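Local coordinates for protein murein peptide amidase A (Escherichia coli O157:H7, PDB 5HXD) that probably hydrolyses, with one zinc ion per subunit, the gamma-D-glutamyl-diaminopimelic acid amide bond of murein tripeptide during peptidoglycan breakdown, at residues T2-R5 against E9-A12. Residues are numbered along the deposited sequence; the frame is centred on the assembly and turned at random.
Sequences TVTR and ERGA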
loop_
_atom_site.group_PDB
_atom_site.type_symbol
_atom_site.label_atom_id
_atom_site.label_comp_id
_atom_site.label_asym_id
_atom_site.label_seq_id
_atom_site.Cartn_x
_atom_site.Cartn_y
_atom_site.Cartn_z
ATOM N N THR A 2 -7.158 -6.843 -29.190
ATOM C CA THR A 2 -6.017 -7.235 -28.335
ATOM C C THR A 2 -6.415 -7.812 -26.964
ATOM O O THR A 2 -7.409 -7.397 -26.364
ATOM C CB THR A 2 -5.065 -6.017 -28.072
ATOM O OG1 THR A 2 -4.794 -5.328 -29.297
ATOM C CG2 THR A 2 -3.744 -6.462 -27.459
ATOM N N VAL A 3 -5.619 -8.755 -26.463
ATOM C CA VAL A 3 -5.818 -9.306 -25.118
ATOM C C VAL A 3 -5.554 -8.256 -24.006
ATOM O O VAL A 3 -6.103 -8.352 -22.904
ATOM C CB VAL A 3 -4.905 -10.564 -24.881
ATOM C CG1 VAL A 3 -5.451 -11.449 -23.756
ATOM C CG2 VAL A 3 -4.729 -11.373 -26.167
ATOM N N THR A 4 -4.715 -7.256 -24.300
ATOM C CA THR A 4 -4.334 -6.231 -23.313
ATOM C C THR A 4 -4.400 -4.796 -23.843
ATOM O O THR A 4 -4.004 -4.531 -24.980
ATOM C CB THR A 4 -2.895 -6.447 -22.796
ATOM O OG1 THR A 4 -1.953 -5.959 -23.764
ATOM C CG2 THR A 4 -2.629 -7.918 -22.499
ATOM N N ARG A 5 -4.882 -3.876 -23.011
ATOM C CA ARG A 5 -4.766 -2.440 -23.281
ATOM C C ARG A 5 -3.300 -2.046 -23.531
ATOM O O ARG A 5 -2.390 -2.605 -22.912
ATOM C CB ARG A 5 -5.326 -1.620 -22.115
ATOM C CG ARG A 5 -6.816 -1.748 -21.887
ATOM C CD ARG A 5 -7.374 -0.510 -21.155
ATOM N NE ARG A 5 -6.807 -0.345 -19.815
ATOM C CZ ARG A 5 -7.020 0.700 -19.018
ATOM N NH1 ARG A 5 -7.782 1.710 -19.411
ATOM N NH2 ARG A 5 -6.463 0.732 -17.819
ATOM N N GLU A 9 -1.656 3.527 -21.873
ATOM C CA GLU A 9 -2.894 4.026 -21.268
ATOM C C GLU A 9 -3.328 3.270 -20.011
ATOM O O GLU A 9 -4.448 3.447 -19.528
ATOM C CB GLU A 9 -4.029 4.019 -22.296
ATOM C CG GLU A 9 -4.301 2.657 -22.948
ATOM C CD GLU A 9 -5.393 2.716 -24.014
ATOM O OE1 GLU A 9 -6.565 2.987 -23.669
ATOM O OE2 GLU A 9 -5.065 2.518 -25.202
ATOM N N ARG A 10 -2.427 2.468 -19.455
ATOM C CA ARG A 10 -2.727 1.721 -18.242
ATOM C C ARG A 10 -2.573 2.574 -16.965
ATOM O O ARG A 10 -2.424 2.046 -15.864
ATOM C CB ARG A 10 -1.835 0.475 -18.175
ATOM C CG ARG A 10 -2.004 -0.505 -19.358
ATOM C CD ARG A 10 -0.944 -1.597 -19.287
ATOM N NE ARG A 10 -1.022 -2.594 -20.348
ATOM C CZ ARG A 10 -0.080 -3.512 -20.558
ATOM N NH1 ARG A 10 0.994 -3.534 -19.780
ATOM N NH2 ARG A 10 -0.195 -4.401 -21.538
ATOM N N GLY A 11 -2.620 3.893 -17.108
ATOM C CA GLY A 11 -2.502 4.769 -15.957
ATOM C C GLY A 11 -3.810 4.985 -15.212
ATOM O O GLY A 11 -3.821 5.330 -14.023
ATOM N N ALA A 12 -4.924 4.803 -15.909
ATOM C CA ALA A 12 -6.223 4.965 -15.275
ATOM C C ALA A 12 -6.956 3.638 -15.252
ATOM O O ALA A 12 -6.478 2.644 -15.805
ATOM C CB ALA A 12 -7.049 6.024 -15.986
#
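Glu9 lays its backbone carbonyl over one face of the Arg5 guanidinium, its O standing 3.5 Å above the plane and displaced toward the rim. Its carboxylate comes near the same group without pairing, OE1 lying 4.6 Å from Arg5 NH1. Arg10 carries its charge back to residues 2-5 on a chain extended from CG to NE (chi2 172°, chi3 179°). There Arg10 NE donates to Arg5 O at 2.9 Å, approaching from above the carbonyl plane, while Arg10 NH2 adds weak bonds to that oxygen and, at 3.2 Å, to Thr4 OG1, which lies at the guanidinium edge. An arginine suits this place because neighbouring N-H groups can share one acceptor, and the hydroxyl of Thr4 offers a second acceptor beside it. The residues belong to the N-terminal loop of the M14 peptidase domain, ahead of strand 18-22 and beside the end of helix 53-65; Arg10 also makes a cation-pi contact with Trp115 of the second subunit. Ala12 takes part through its carbonyl, not its small methyl: its O accepts from Arg5 NH2 at 2.8 Å, nearly in the guanidinium plane and fairly straight (161°). With two N-H groups, that arginine nitrogen can also serve Arg64 O.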